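Local coordinates for protein pyridoxal kinase (Entamoeba histolytica, PDB 4S1H) that probably phosphorylates pyridoxal with ATP to give pyridoxal 5'-phosphate, and binds ADP and magnesium, at residues I24-F29 and S33-T38. Residues are numbered along the deposited sequence; the frame is centred on the assembly and turned at random.
Sequences IILDSF and SIFVLT
L26 packs against two side chains of the strand, the hydroxyl of S33 and the far end of the F35 ring. Its CD1 methyl does most of the touching, 3.6 Å from S33 OG and 3.9 Å from F35 CE2, while its CB lies 4.1 Å from F35 CZ. The methyl meets the ring obliquely. F35 CG lies beside its own backbone N (chi1 -56°), and the long, flat ring, together with L26 coming from the other side, fills the space between axes 10.0 Å apart. S33, two residues earlier on the same strand face, is small enough to sit against the leucine's CD1 and CB, and its OG is hydrogen-bonded to the carbonyl oxygen of I31 in the short connection between helix and strand, so the hydroxyl can be buried beside a methyl group. On the other flank D27 OD1 comes within 4.2 Å of F35 CE1, the carboxylate plane 85° from that of the ring. This buried charge is answered by R20 of the second subunit, which forms a salt bridge to D27 OD1 and also packs on F35. Helix 18-28 and strand 33-41 are the last two elements of a beta-alpha-beta unit begun by strand 5-9, and the short segments run nearly antiparallel, at 167°, as the return from helix to parallel strand requires. With no hydrogen bond between the segments, their cohesion comes mainly from dispersion and burial, while the buried polar groups of S33 and D27 find their partners in the connection and in the second subunit.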
ATOM      1  N   ILE A  24      -0.330   4.979  -2.466  1.00 15.29           N
ATOM      2  CA  ILE A  24       0.618   6.061  -2.546  1.00 16.30           C
ATOM      3  C   ILE A  24      -0.125   7.397  -2.631  1.00 15.44           C
ATOM      4  O   ILE A  24       0.219   8.355  -1.939  1.00 16.09           O
ATOM      5  CB  ILE A  24       1.555   5.902  -3.762  1.00 21.32           C
ATOM      6  CG1 ILE A  24       2.471   4.697  -3.547  1.00 22.82           C
ATOM      7  CG2 ILE A  24       2.389   7.168  -3.989  1.00 28.32           C
ATOM      8  CD1 ILE A  24       3.106   4.192  -4.832  1.00 29.55           C
ATOM      9  N   ILE A  25      -1.135   7.456  -3.497  1.00 14.07           N
ATOM     10  CA  ILE A  25      -1.816   8.719  -3.767  1.00 14.54           C
ATOM     11  C   ILE A  25      -2.716   9.126  -2.583  1.00 15.15           C
ATOM     12  O   ILE A  25      -2.617  10.248  -2.080  1.00 15.58           O
ATOM     13  CB  ILE A  25      -2.575   8.688  -5.108  1.00 17.02           C
ATOM     14  CG1 ILE A  25      -1.551   8.465  -6.215  1.00 16.39           C
ATOM     15  CG2 ILE A  25      -3.359   9.978  -5.285  1.00 15.48           C
ATOM     16  CD1 ILE A  25      -2.127   7.964  -7.528  1.00 16.74           C
ATOM     17  N   LEU A  26      -3.599   8.234  -2.170  1.00 14.81           N
ATOM     18  CA  LEU A  26      -4.516   8.523  -1.048  1.00 13.87           C
ATOM     19  C   LEU A  26      -3.750   8.757   0.253  1.00 15.90           C
ATOM     20  O   LEU A  26      -4.098   9.676   1.012  1.00 18.71           O
ATOM     21  CB  LEU A  26      -5.562   7.426  -0.892  1.00 15.86           C
ATOM     22  CG  LEU A  26      -6.605   7.350  -2.007  1.00 14.53           C
ATOM     23  CD1 LEU A  26      -7.384   6.046  -1.996  1.00 15.01           C
ATOM     24  CD2 LEU A  26      -7.568   8.531  -1.967  1.00 19.42           C
ATOM     25  N   ASP A  27      -2.694   7.996   0.491  1.00 16.35           N
ATOM     26  CA  ASP A  27      -1.823   8.294   1.665  1.00 16.78           C
ATOM     27  C   ASP A  27      -1.239   9.734   1.576  1.00 19.68           C
ATOM     28  O   ASP A  27      -1.265  10.490   2.559  1.00 18.93           O
ATOM     29  CB  ASP A  27      -0.660   7.271   1.859  1.00 16.84           C
ATOM     30  CG  ASP A  27      -1.132   5.817   2.207  1.00 21.52           C
ATOM     31  OD1 ASP A  27      -2.325   5.566   2.523  1.00 21.02           O
ATOM     32  OD2 ASP A  27      -0.272   4.882   2.136  1.00 21.75           O
ATOM     33  N   SER A  28      -0.747  10.143   0.406  1.00 17.99           N
ATOM     34  CA  SER A  28      -0.147  11.461   0.255  1.00 17.56           C
ATOM     35  C   SER A  28      -1.167  12.607   0.424  1.00 18.50           C
ATOM     36  O   SER A  28      -0.816  13.688   0.853  1.00 19.88           O
ATOM     37  CB  SER A  28       0.614  11.598  -1.078  1.00 23.63           C
ATOM     38  OG  SER A  28       0.061  12.623  -1.887  1.00 49.36           O
ATOM     39  N   PHE A  29      -2.432  12.329   0.122  1.00 18.57           N
ATOM     40  CA  PHE A  29      -3.525  13.294   0.343  1.00 20.62           C
ATOM     41  C   PHE A  29      -4.107  13.180   1.755  1.00 18.38           C
ATOM     42  O   PHE A  29      -5.006  13.921   2.086  1.00 20.48           O
ATOM     43  CB  PHE A  29      -4.671  13.104  -0.693  1.00 21.34           C
ATOM     44  CG  PHE A  29      -4.480  13.828  -2.013  1.00 19.33           C
ATOM     45  CD1 PHE A  29      -3.732  13.277  -3.030  1.00 16.86           C
ATOM     46  CD2 PHE A  29      -5.119  15.062  -2.260  1.00 21.37           C
ATOM     47  CE1 PHE A  29      -3.566  13.932  -4.233  1.00 17.76           C
ATOM     48  CE2 PHE A  29      -4.963  15.726  -3.474  1.00 22.28           C
ATOM     49  CZ  PHE A  29      -4.180  15.159  -4.467  1.00 25.21           C
ATOM     50  N   SER A  33      -8.173   5.345   4.084  1.00 15.96           N
ATOM     51  CA  SER A  33      -8.792   4.420   3.122  1.00 17.48           C
ATOM     52  C   SER A  33      -8.557   2.956   3.485  1.00 15.23           C
ATOM     53  O   SER A  33      -7.565   2.631   4.147  1.00 15.64           O
ATOM     54  CB  SER A  33      -8.228   4.690   1.739  1.00 14.32           C
ATOM     55  OG  SER A  33      -8.399   6.063   1.407  1.00 18.17           O
ATOM     56  N   ILE A  34      -9.490   2.117   3.067  1.00 13.87           N
ATOM     57  CA  ILE A  34      -9.382   0.683   3.130  1.00 13.99           C
ATOM     58  C   ILE A  34      -8.957   0.195   1.743  1.00 13.76           C
ATOM     59  O   ILE A  34      -9.591   0.541   0.746  1.00 13.10           O
ATOM     60  CB  ILE A  34     -10.734   0.044   3.510  1.00 14.50           C
ATOM     61  CG1 ILE A  34     -11.258   0.580   4.848  1.00 16.29           C
ATOM     62  CG2 ILE A  34     -10.617  -1.471   3.513  1.00 13.94           C
ATOM     63  CD1 ILE A  34     -12.707   0.194   5.123  1.00 22.80           C
ATOM     64  N   PHE A  35      -7.913  -0.629   1.694  1.00 13.30           N
ATOM     65  CA  PHE A  35      -7.384  -1.173   0.445  1.00 12.99           C
ATOM     66  C   PHE A  35      -7.535  -2.692   0.423  1.00 13.16           C
ATOM     67  O   PHE A  35      -6.697  -3.435   0.988  1.00 15.56           O
ATOM     68  CB  PHE A  35      -5.927  -0.767   0.215  1.00 13.04           C
ATOM     69  CG  PHE A  35      -5.694   0.711   0.224  1.00 13.35           C
ATOM     70  CD1 PHE A  35      -5.446   1.401   1.420  1.00 15.85           C
ATOM     71  CD2 PHE A  35      -5.739   1.443  -0.965  1.00 14.34           C
ATOM     72  CE1 PHE A  35      -5.231   2.779   1.415  1.00 15.54           C
ATOM     73  CE2 PHE A  35      -5.488   2.810  -0.949  1.00 13.44           C
ATOM     74  CZ  PHE A  35      -5.279   3.482   0.230  1.00 18.13           C
ATOM     75  N   VAL A  36      -8.627  -3.168  -0.146  1.00 13.17           N
ATOM     76  CA  VAL A  36      -8.872  -4.570  -0.296  1.00 13.41           C
ATOM     77  C   VAL A  36      -8.239  -5.011  -1.611  1.00 14.37           C
ATOM     78  O   VAL A  36      -8.506  -4.467  -2.667  1.00 14.51           O
ATOM     79  CB  VAL A  36     -10.369  -4.925  -0.260  1.00 13.62           C
ATOM     80  CG1 VAL A  36     -10.561  -6.414  -0.490  1.00 13.97           C
ATOM     81  CG2 VAL A  36     -10.978  -4.476   1.055  1.00 14.63           C
ATOM     82  N   LEU A  37      -7.389  -5.999  -1.567  1.00 14.95           N
ATOM     83  CA  LEU A  37      -6.657  -6.478  -2.759  1.00 13.71           C
ATOM     84  C   LEU A  37      -7.414  -7.551  -3.541  1.00 14.18           C
ATOM     85  O   LEU A  37      -8.103  -8.399  -2.991  1.00 15.12           O
ATOM     86  CB  LEU A  37      -5.276  -7.021  -2.348  1.00 14.47           C
ATOM     87  CG  LEU A  37      -4.492  -6.121  -1.380  1.00 14.16           C
ATOM     88  CD1 LEU A  37      -3.127  -6.765  -1.142  1.00 14.34           C
ATOM     89  CD2 LEU A  37      -4.376  -4.676  -1.841  1.00 15.27           C
ATOM     90  N   THR A  38      -7.299  -7.504  -4.863  1.00 15.53           N
ATOM     91  CA  THR A  38      -7.861  -8.550  -5.712  1.00 15.77           C
ATOM     92  C   THR A  38      -6.789  -9.489  -6.311  1.00 14.99           C
ATOM     93  O   THR A  38      -7.134 -10.512  -6.920  1.00 15.98           O
ATOM     94  CB  THR A  38      -8.635  -7.974  -6.910  1.00 15.32           C
ATOM     95  OG1 THR A  38      -7.742  -7.197  -7.701  1.00 14.48           O
ATOM     96  CG2 THR A  38      -9.753  -7.084  -6.442  1.00 14.57           C
TER